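PDB 3SFW: dihydropyrimidinase from Brevibacillus agri, which catalyses the reversible hydrolytic ring opening of dihydropyrimidines, such as dihydrouracil, to N-carbamoyl-beta-amino acids, using zinc ions in its active site. Local coordinates for residues A[214-225]-A[239-249]; A[260-268]-A[304-315]. One frame throughout, in Å; residues are numbered along the deposited sequence.

Interaction 1 (A[214-225]-A[239-249]); sequences PEAEGEATGRAI and HVSCADAVRRI. With ZN (zinc ion), chain D; ACT (acetate ion), chain C.
Glu-217 sends its carboxylate from helix 214-225 into the turn ahead of helix 243-249, where Ser-241 takes both oxygens. OG of Ser-241 donates to OE1 of Glu-217 at 2.5 Å, and N of Ser-241 to OE2 of Glu-217 at 2.9 Å, almost straight at 173° and on the syn lone pair. With CG anti to the backbone N (chi1 172°) and an extended chain, the glutamate spans this gap; Arg-292 forms a salt bridge with OE1. Cutting this side chain back to an alanine is likely to leave OG and N of Ser-241 without this acceptor and Arg-292 without its carboxylate mate.

A second polar group involves Arg-248, whose NE forms a salt bridge with OD2 of Asp-244 on its own helix, 3.0 Å away. Across the contact, one guanidinium face lies over O of Gly-218, and a water joins NH2 of Arg-248 and OD1 of Asp-244 to O of Glu-215.

Glycines allow the close fit: CA of Gly-218 comes within 4.5 Å of CA of Ala-245. A side chain at Gly-218 would collide with Asp-244, and one at Gly-222 with Arg-248, a knob among both glycines, Thr-221 and Ile-225. Apolar contacts join CB of Pro-214 to SG of Cys-242, and CD1 of Ile-225 to CG1 of Ile-249 at 4.1 Å.

The axes of the two short helical segments approach to 8.0 Å, nearly parallel at 20°, as neighbouring outer helices of the amidohydrolase TIM barrel do, while the turn carries His-239, which with His-183, carboxylated Lys-150 and two waters binds one active-site zinc.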
loop_
_atom_site.group_PDB
_atom_site.type_symbol
_atom_site.label_atom_id
_atom_site.label_comp_id
_atom_site.label_asym_id
_atom_site.label_seq_id
_atom_site.Cartn_x
_atom_site.Cartn_y
_atom_site.Cartn_z
ATOM N N PRO A 214 11.930 10.487 -11.260
ATOM C CA PRO A 214 11.974 9.323 -10.346
ATOM C C PRO A 214 10.973 8.244 -10.699
ATOM O O PRO A 214 11.187 7.073 -10.397
ATOM C CB PRO A 214 11.667 9.931 -8.959
ATOM C CG PRO A 214 11.286 11.357 -9.217
ATOM C CD PRO A 214 11.787 11.771 -10.550
ATOM N N GLU A 215 9.832 8.640 -11.278
ATOM C CA GLU A 215 8.846 7.671 -11.711
ATOM C C GLU A 215 9.430 6.650 -12.692
ATOM O O GLU A 215 8.964 5.524 -12.713
ATOM C CB GLU A 215 7.640 8.381 -12.323
ATOM C CG GLU A 215 6.835 9.214 -11.268
ATOM C CD GLU A 215 7.391 10.637 -10.910
ATOM O OE1 GLU A 215 8.376 11.153 -11.498
ATOM O OE2 GLU A 215 6.800 11.250 -9.990
ATOM N N ALA A 216 10.428 7.055 -13.476
ATOM C CA ALA A 216 11.075 6.161 -14.465
ATOM C C ALA A 216 11.947 5.099 -13.754
ATOM O O ALA A 216 12.107 3.966 -14.242
ATOM C CB ALA A 216 11.945 6.996 -15.445
ATOM N N GLU A 217 12.569 5.520 -12.648
ATOM C CA GLU A 217 13.347 4.601 -11.817
ATOM C C GLU A 217 12.378 3.710 -11.080
ATOM O O GLU A 217 12.561 2.486 -11.000
ATOM C CB GLU A 217 14.242 5.358 -10.841
ATOM C CG GLU A 217 14.908 4.409 -9.846
ATOM C CD GLU A 217 15.803 5.112 -8.837
ATOM O OE1 GLU A 217 16.335 6.209 -9.104
ATOM O OE2 GLU A 217 16.053 4.514 -7.797
ATOM N N GLY A 218 11.303 4.287 -10.554
ATOM C CA GLY A 218 10.296 3.453 -9.877
ATOM C C GLY A 218 9.758 2.373 -10.828
ATOM O O GLY A 218 9.558 1.201 -10.433
ATOM N N GLU A 219 9.387 2.789 -12.030
ATOM C CA GLU A 219 8.792 1.827 -12.971
ATOM C C GLU A 219 9.736 0.648 -13.278
ATOM O O GLU A 219 9.359 -0.520 -13.160
ATOM C CB GLU A 219 8.402 2.507 -14.288
ATOM C CG GLU A 219 7.663 1.547 -15.275
ATOM C CD GLU A 219 8.606 0.594 -15.985
ATOM O OE1 GLU A 219 9.703 1.025 -16.436
ATOM O OE2 GLU A 219 8.267 -0.628 -16.006
ATOM N N ALA A 220 10.981 0.959 -13.567
ATOM C CA ALA A 220 11.923 -0.117 -13.932
ATOM C C ALA A 220 12.231 -0.981 -12.715
ATOM O O ALA A 220 12.463 -2.189 -12.840
ATOM C CB ALA A 220 13.207 0.482 -14.529
ATOM N N THR A 221 12.294 -0.349 -11.533
ATOM C CA THR A 221 12.474 -1.145 -10.291
ATOM C C THR A 221 11.318 -2.127 -10.172
ATOM O O THR A 221 11.519 -3.325 -9.891
ATOM C CB THR A 221 12.548 -0.202 -9.039
ATOM O OG1 THR A 221 13.677 0.667 -9.209
ATOM C CG2 THR A 221 12.707 -1.031 -7.780
ATOM N N GLY A 222 10.086 -1.630 -10.296
ATOM C CA GLY A 222 8.929 -2.534 -10.179
ATOM C C GLY A 222 8.918 -3.651 -11.228
ATOM O O GLY A 222 8.467 -4.770 -10.949
ATOM N N ARG A 223 9.328 -3.302 -12.444
ATOM C CA ARG A 223 9.382 -4.281 -13.539
ATOM C C ARG A 223 10.416 -5.352 -13.216
ATOM O O ARG A 223 10.140 -6.557 -13.362
ATOM C CB ARG A 223 9.713 -3.588 -14.859
ATOM C CG ARG A 223 9.898 -4.571 -16.044
ATOM C CD ARG A 223 9.554 -3.844 -17.363
ATOM N NE ARG A 223 10.025 -2.448 -17.358
ATOM C CZ ARG A 223 11.178 -2.020 -17.857
ATOM N NH1 ARG A 223 11.538 -0.750 -17.688
ATOM N NH2 ARG A 223 11.932 -2.847 -18.606
ATOM N N ALA A 224 11.596 -4.937 -12.753
ATOM C CA ALA A 224 12.622 -5.951 -12.438
ATOM C C ALA A 224 12.123 -6.845 -11.284
ATOM O O ALA A 224 12.330 -8.075 -11.289
ATOM C CB ALA A 224 13.925 -5.263 -12.075
ATOM N N ILE A 225 11.390 -6.251 -10.343
ATOM C CA ILE A 225 10.886 -7.006 -9.202
ATOM C C ILE A 225 9.824 -8.030 -9.645
ATOM O O ILE A 225 9.882 -9.190 -9.253
ATOM C CB ILE A 225 10.267 -6.054 -8.144
ATOM C CG1 ILE A 225 11.390 -5.431 -7.330
ATOM C CG2 ILE A 225 9.225 -6.814 -7.284
ATOM C CD1 ILE A 225 10.948 -4.225 -6.504
ATOM N N HIS A 239 22.168 1.250 -6.779
ATOM C CA HIS A 239 21.880 2.689 -6.636
ATOM C C HIS A 239 20.386 3.021 -6.615
ATOM O O HIS A 239 19.916 3.773 -7.461
ATOM C CB HIS A 239 22.652 3.580 -7.679
ATOM C CG HIS A 239 22.542 3.140 -9.126
ATOM N ND1 HIS A 239 21.335 2.855 -9.745
ATOM C CD2 HIS A 239 23.492 3.080 -10.102
ATOM C CE1 HIS A 239 21.560 2.572 -11.029
ATOM N NE2 HIS A 239 22.858 2.722 -11.264
ATOM N N VAL A 240 19.693 2.595 -5.555
ATOM C CA VAL A 240 18.311 3.069 -5.306
ATOM C C VAL A 240 18.391 4.556 -4.852
ATOM O O VAL A 240 19.148 4.879 -3.922
ATOM C CB VAL A 240 17.630 2.187 -4.206
ATOM C CG1 VAL A 240 16.223 2.741 -3.838
ATOM C CG2 VAL A 240 17.506 0.755 -4.702
ATOM N N SER A 241 17.724 5.475 -5.582
ATOM C CA SER A 241 17.944 6.903 -5.279
ATOM C C SER A 241 16.717 7.593 -4.732
ATOM O O SER A 241 16.784 8.765 -4.313
ATOM C CB SER A 241 18.418 7.659 -6.543
ATOM O OG SER A 241 17.355 7.816 -7.483
ATOM N N CYS A 242 15.562 6.951 -4.844
ATOM C CA CYS A 242 14.312 7.675 -4.597
ATOM C C CYS A 242 13.262 6.873 -3.884
ATOM O O CYS A 242 13.291 5.623 -3.853
ATOM C CB CYS A 242 13.721 8.234 -5.887
ATOM S SG CYS A 242 13.158 6.985 -7.076
ATOM N N ALA A 243 12.361 7.605 -3.234
ATOM C CA ALA A 243 11.300 6.984 -2.435
ATOM C C ALA A 243 10.405 6.079 -3.264
ATOM O O ALA A 243 10.011 5.004 -2.789
ATOM C CB ALA A 243 10.441 8.086 -1.706
ATOM N N ASP A 244 10.174 6.428 -4.530
ATOM C CA ASP A 244 9.327 5.599 -5.397
ATOM C C ASP A 244 9.909 4.171 -5.451
ATOM O O ASP A 244 9.178 3.191 -5.301
ATOM C CB ASP A 244 9.312 6.215 -6.793
ATOM C CG ASP A 244 8.278 5.587 -7.715
ATOM O OD1 ASP A 244 7.728 6.348 -8.541
ATOM O OD2 ASP A 244 8.040 4.352 -7.682
ATOM N N ALA A 245 11.221 4.080 -5.636
ATOM C CA ALA A 245 11.884 2.780 -5.710
ATOM C C ALA A 245 11.929 2.090 -4.348
ATOM O O ALA A 245 11.687 0.858 -4.253
ATOM C CB ALA A 245 13.265 2.912 -6.292
ATOM N N VAL A 246 12.220 2.856 -3.299
ATOM C CA VAL A 246 12.213 2.271 -1.945
ATOM C C VAL A 246 10.868 1.614 -1.627
ATOM O O VAL A 246 10.814 0.479 -1.159
ATOM C CB VAL A 246 12.508 3.339 -0.869
ATOM C CG1 VAL A 246 12.270 2.740 0.527
ATOM C CG2 VAL A 246 13.990 3.858 -0.978
ATOM N N ARG A 247 9.772 2.311 -1.927
ATOM C CA ARG A 247 8.429 1.761 -1.638
ATOM C C ARG A 247 8.204 0.411 -2.328
ATOM O O ARG A 247 7.590 -0.481 -1.763
ATOM C CB ARG A 247 7.323 2.753 -2.117
ATOM C CG ARG A 247 7.348 4.028 -1.313
ATOM C CD ARG A 247 6.591 5.160 -2.032
ATOM N NE ARG A 247 6.837 6.430 -1.365
ATOM C CZ ARG A 247 6.594 7.616 -1.919
ATOM N NH1 ARG A 247 6.107 7.672 -3.152
ATOM N NH2 ARG A 247 6.848 8.736 -1.255
ATOM N N ARG A 248 8.641 0.299 -3.580
ATOM C CA ARG A 248 8.457 -0.926 -4.359
ATOM C C ARG A 248 9.294 -2.083 -3.791
ATOM O O ARG A 248 8.825 -3.237 -3.700
ATOM C CB ARG A 248 8.806 -0.695 -5.815
ATOM C CG ARG A 248 7.720 0.122 -6.576
ATOM C CD ARG A 248 8.305 0.663 -7.798
ATOM N NE ARG A 248 7.404 1.587 -8.531
ATOM C CZ ARG A 248 6.529 1.223 -9.479
ATOM N NH1 ARG A 248 6.250 -0.061 -9.717
ATOM N NH2 ARG A 248 6.006 2.160 -10.261
ATOM N N ILE A 249 10.503 -1.763 -3.367
ATOM C CA ILE A 249 11.401 -2.778 -2.775
ATOM C C ILE A 249 10.810 -3.218 -1.443
ATOM O O ILE A 249 10.736 -4.422 -1.144
ATOM C CB ILE A 249 12.839 -2.243 -2.607
ATOM C CG1 ILE A 249 13.493 -2.153 -3.989
ATOM C CG2 ILE A 249 13.717 -3.210 -1.738
ATOM C CD1 ILE A 249 14.777 -1.260 -4.016
HETATM ZN ZN ZN D . 24.124 2.329 -13.005
HETATM C C ACT C . 8.177 7.395 1.961
HETATM O O ACT C . 7.949 8.557 1.547
HETATM O OXT ACT C . 8.384 7.182 3.220
HETATM C CH3 ACT C . 8.221 6.332 0.982
HETATM O O HOH W 1 6.924 4.770 -10.833
HETATM O O HOH W 2 25.390 2.437 -14.682
HETATM O O HOH W 3 24.567 4.484 -13.414
#

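Interaction 2 (A[260-268]-A[304-315]); sequences YGETCPQYL and LKNGILQTVGSD. With ZN (zinc ion), chain F.
Glu-262 and Thr-263 pair in parallel with Thr-311 and Val-312, and backbone hydrogen bonds carry on at both ends: O of Gly-261 accepts from N of Gln-310 at 2.8 Å and more weakly from N of Thr-311, N of Thr-263 donates to O of Thr-311 at 3.0 Å, and N of Gly-313 donates to O of Thr-263.

Glycine suits position 261 because CD2 of Leu-309 lies 3.7 Å from its CA, where a side chain would clash. On one face, OG1 of Thr-311 stands 3.3 Å from CB of Glu-262. OH of Tyr-236 hydrogen-bonds to OG1 of Thr-311 and OE2 of Glu-262, while ND1 of His-58 and N of His-239 hold OE1 of Glu-262, which thus supports a zinc ligand from the second shell. On the other face, CG2 of Thr-263 meets CD1 of Leu-304 at 3.9 Å, and OG1 of Thr-263, anti to the backbone N (chi1 -167°), hydrogen-bonds to O of Val-240. Leu-268 and Leu-304 reach tip to tip through their CD1 atoms, and CD of Pro-265 rests against CG1 of Val-312.

Past the strand ends, the bent Gln-266 brings NE2 to O of Ser-314 at 2.9 Å. NE2 shares a water with OH of Tyr-267; this water donates to OD2 of Asp-315 and so steadies the carboxylate. OD1 of Asp-315 binds zinc at 2.1 Å, with His-58, His-60 and carboxylated Lys-150 as the other ligands.

Strand 258-263 lies between strands 234-237 and 311-312 in the barrel wall, helix 295-305 covering Thr-263 and Leu-309, helix 361-376 packing against Thr-311 and Val-312.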
loop_
_atom_site.group_PDB
_atom_site.type_symbol
_atom_site.label_atom_id
_atom_site.label_comp_id
_atom_site.label_asym_id
_atom_site.label_seq_id
_atom_site.Cartn_x
_atom_site.Cartn_y
_atom_site.Cartn_z
ATOM N N TYR A 260 16.802 -7.353 -2.912
ATOM C CA TYR A 260 17.733 -6.574 -2.077
ATOM C C TYR A 260 18.006 -5.261 -2.756
ATOM O O TYR A 260 17.835 -5.148 -3.959
ATOM C CB TYR A 260 19.094 -7.325 -1.962
ATOM C CG TYR A 260 18.863 -8.731 -1.466
ATOM C CD1 TYR A 260 18.783 -9.794 -2.367
ATOM C CD2 TYR A 260 18.541 -8.974 -0.137
ATOM C CE1 TYR A 260 18.455 -11.079 -1.954
ATOM C CE2 TYR A 260 18.265 -10.276 0.293
ATOM C CZ TYR A 260 18.235 -11.321 -0.640
ATOM O OH TYR A 260 17.962 -12.614 -0.244
ATOM N N GLY A 261 18.398 -4.249 -1.963
ATOM C CA GLY A 261 18.693 -2.917 -2.520
ATOM C C GLY A 261 19.947 -2.281 -1.951
ATOM O O GLY A 261 20.286 -2.449 -0.766
ATOM N N GLU A 262 20.604 -1.503 -2.815
ATOM C CA GLU A 262 21.816 -0.779 -2.498
ATOM C C GLU A 262 21.494 0.713 -2.608
ATOM O O GLU A 262 20.734 1.114 -3.492
ATOM C CB GLU A 262 22.810 -1.094 -3.616
ATOM C CG GLU A 262 24.162 -0.392 -3.538
ATOM C CD GLU A 262 24.931 -0.676 -4.843
ATOM O OE1 GLU A 262 24.754 0.105 -5.826
ATOM O OE2 GLU A 262 25.622 -1.721 -4.895
ATOM N N THR A 263 22.139 1.558 -1.781
ATOM C CA THR A 263 22.170 2.994 -2.162
ATOM C C THR A 263 23.616 3.491 -2.097
ATOM O O THR A 263 24.544 2.666 -1.958
ATOM C CB THR A 263 21.159 3.836 -1.372
ATOM O OG1 THR A 263 21.025 5.139 -1.997
ATOM C CG2 THR A 263 21.600 3.949 0.105
ATOM N N CYS A 264 23.831 4.783 -2.335
ATOM C CA CYS A 264 25.175 5.307 -2.539
ATOM C C CYS A 264 25.259 6.633 -1.798
ATOM O O CYS A 264 24.225 7.314 -1.645
ATOM C CB CYS A 264 25.430 5.571 -4.032
ATOM S SG CYS A 264 25.114 4.138 -5.136
ATOM N N PRO A 265 26.482 7.053 -1.408
ATOM C CA PRO A 265 26.599 8.256 -0.598
ATOM C C PRO A 265 26.010 9.479 -1.306
ATOM O O PRO A 265 25.436 10.346 -0.648
ATOM C CB PRO A 265 28.110 8.437 -0.446
ATOM C CG PRO A 265 28.680 7.042 -0.589
ATOM C CD PRO A 265 27.770 6.353 -1.579
ATOM N N GLN A 266 26.193 9.574 -2.624
ATOM C CA GLN A 266 25.675 10.761 -3.381
ATOM C C GLN A 266 24.170 10.948 -3.248
ATOM O O GLN A 266 23.678 12.080 -3.207
ATOM C CB GLN A 266 26.116 10.745 -4.866
ATOM C CG GLN A 266 25.720 9.461 -5.698
ATOM C CD GLN A 266 26.744 8.329 -5.503
ATOM O OE1 GLN A 266 27.311 8.175 -4.416
ATOM N NE2 GLN A 266 26.952 7.528 -6.533
ATOM N N TYR A 267 23.432 9.854 -3.078
ATOM C CA TYR A 267 21.969 9.982 -2.979
ATOM C C TYR A 267 21.530 10.257 -1.549
ATOM O O TYR A 267 20.410 10.654 -1.331
ATOM C CB TYR A 267 21.257 8.749 -3.567
ATOM C CG TYR A 267 21.696 8.488 -4.991
ATOM C CD1 TYR A 267 22.432 7.340 -5.323
ATOM C CD2 TYR A 267 21.386 9.419 -6.009
ATOM C CE1 TYR A 267 22.885 7.115 -6.627
ATOM C CE2 TYR A 267 21.795 9.188 -7.321
ATOM C CZ TYR A 267 22.541 8.040 -7.630
ATOM O OH TYR A 267 22.929 7.832 -8.949
ATOM N N LEU A 268 22.439 10.033 -0.589
ATOM C CA LEU A 268 22.181 10.301 0.824
ATOM C C LEU A 268 22.403 11.762 1.225
ATOM O O LEU A 268 21.708 12.261 2.099
ATOM C CB LEU A 268 22.966 9.349 1.763
ATOM C CG LEU A 268 22.589 7.861 1.591
ATOM C CD1 LEU A 268 23.659 6.969 2.346
ATOM C CD2 LEU A 268 21.159 7.616 2.114
ATOM N N LEU A 304 17.656 2.185 5.065
ATOM C CA LEU A 304 18.870 1.526 5.640
ATOM C C LEU A 304 18.650 1.175 7.130
ATOM O O LEU A 304 18.937 0.048 7.549
ATOM C CB LEU A 304 20.101 2.473 5.515
ATOM C CG LEU A 304 20.557 2.669 4.055
ATOM C CD1 LEU A 304 21.625 3.801 4.041
ATOM C CD2 LEU A 304 21.247 1.373 3.499
ATOM N N LYS A 305 18.149 2.138 7.908
ATOM C CA LYS A 305 17.903 1.896 9.339
ATOM C C LYS A 305 16.962 0.701 9.572
ATOM O O LYS A 305 17.203 -0.166 10.438
ATOM C CB LYS A 305 17.268 3.119 9.967
ATOM C CG LYS A 305 17.005 2.913 11.478
ATOM C CD LYS A 305 16.421 4.177 12.111
ATOM C CE LYS A 305 15.086 4.610 11.470
ATOM N NZ LYS A 305 14.375 5.697 12.326
ATOM N N ASN A 306 15.922 0.605 8.747
ATOM C CA ASN A 306 14.938 -0.452 8.940
ATOM C C ASN A 306 15.062 -1.650 8.010
ATOM O O ASN A 306 14.168 -2.480 7.956
ATOM C CB ASN A 306 13.496 0.100 8.953
ATOM C CG ASN A 306 13.144 0.795 10.262
ATOM O OD1 ASN A 306 13.846 0.612 11.266
ATOM N ND2 ASN A 306 12.188 1.729 10.206
ATOM N N GLY A 307 16.224 -1.784 7.367
ATOM C CA GLY A 307 16.620 -3.059 6.688
ATOM C C GLY A 307 15.962 -3.296 5.330
ATOM O O GLY A 307 15.954 -4.421 4.830
ATOM N N ILE A 308 15.306 -2.273 4.793
ATOM C CA ILE A 308 14.678 -2.346 3.451
ATOM C C ILE A 308 15.744 -2.216 2.317
ATOM O O ILE A 308 15.618 -2.883 1.295
ATOM C CB ILE A 308 13.634 -1.192 3.291
ATOM C CG1 ILE A 308 12.469 -1.447 4.263
ATOM C CG2 ILE A 308 13.095 -1.114 1.828
ATOM C CD1 ILE A 308 11.588 -0.212 4.605
ATOM N N LEU A 309 16.772 -1.411 2.551
ATOM C CA LEU A 309 18.030 -1.422 1.752
ATOM C C LEU A 309 19.120 -2.026 2.601
ATOM O O LEU A 309 19.109 -1.830 3.853
ATOM C CB LEU A 309 18.461 0.019 1.414
ATOM C CG LEU A 309 17.401 0.722 0.521
ATOM C CD1 LEU A 309 17.907 2.154 0.304
ATOM C CD2 LEU A 309 17.217 -0.001 -0.870
ATOM N N GLN A 310 19.978 -2.847 1.986
ATOM C CA GLN A 310 20.950 -3.664 2.786
ATOM C C GLN A 310 22.420 -3.231 2.654
ATOM O O GLN A 310 23.253 -3.615 3.483
ATOM C CB GLN A 310 20.828 -5.156 2.452
ATOM C CG GLN A 310 19.467 -5.783 2.829
ATOM C CD GLN A 310 18.345 -5.332 1.874
ATOM O OE1 GLN A 310 17.229 -4.977 2.305
ATOM N NE2 GLN A 310 18.651 -5.283 0.606
ATOM N N THR A 311 22.750 -2.461 1.619
ATOM C CA THR A 311 24.176 -2.174 1.312
ATOM C C THR A 311 24.363 -0.735 0.821
ATOM O O THR A 311 23.424 -0.075 0.334
ATOM C CB THR A 311 24.740 -3.083 0.187
ATOM O OG1 THR A 311 23.973 -2.834 -1.021
ATOM C CG2 THR A 311 24.638 -4.570 0.589
ATOM N N VAL A 312 25.612 -0.270 0.920
ATOM C CA VAL A 312 25.981 1.016 0.284
ATOM C C VAL A 312 27.205 0.781 -0.590
ATOM O O VAL A 312 28.252 0.295 -0.117
ATOM C CB VAL A 312 26.295 2.107 1.322
ATOM C CG1 VAL A 312 26.812 3.404 0.585
ATOM C CG2 VAL A 312 25.066 2.436 2.152
ATOM N N GLY A 313 27.060 1.084 -1.877
ATOM C CA GLY A 313 28.186 1.037 -2.787
ATOM C C GLY A 313 28.450 2.455 -3.277
ATOM O O GLY A 313 27.643 3.355 -3.031
ATOM N N SER A 314 29.566 2.674 -3.968
ATOM C CA SER A 314 29.901 4.058 -4.407
ATOM C C SER A 314 29.358 4.383 -5.813
ATOM O O SER A 314 29.037 5.550 -6.078
ATOM C CB SER A 314 31.433 4.290 -4.408
ATOM O OG SER A 314 32.050 3.359 -5.288
ATOM N N ASP A 315 29.287 3.381 -6.715
ATOM C CA ASP A 315 29.142 3.663 -8.186
ATOM C C ASP A 315 30.294 4.606 -8.609
ATOM O O ASP A 315 30.119 5.570 -9.391
ATOM C CB ASP A 315 27.741 4.227 -8.590
ATOM C CG ASP A 315 27.480 4.172 -10.093
ATOM O OD1 ASP A 315 28.155 3.360 -10.796
ATOM O OD2 ASP A 315 26.609 4.971 -10.565
HETATM ZN ZN ZN F . 27.315 1.743 -11.898
HETATM O O HOH W 4 25.739 7.172 -9.294
#

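From the N terminus, helix 214-230 leads through strand 234-237 to the turn at His-239 and helix 243-254, so interaction 1 closes a short loop around that one strand. The chain then enters strand 258-263, and interaction 2 closes a longer loop by bringing back strand 311-312 after helix 295-305. The two loops follow in series and neither nest nor cross. They meet where N of Val-240 lies 2.7 Å from O of Glu-262, a probable hydrogen bond, and where Ser-241 packs on Tyr-267. Interaction 1 joins two neighbouring outer helices; interaction 2 joins two adjacent inner strands and the end of helix 295-305. Together they bring His-239 and Asp-315, ligands of different zinc ions, to one active site.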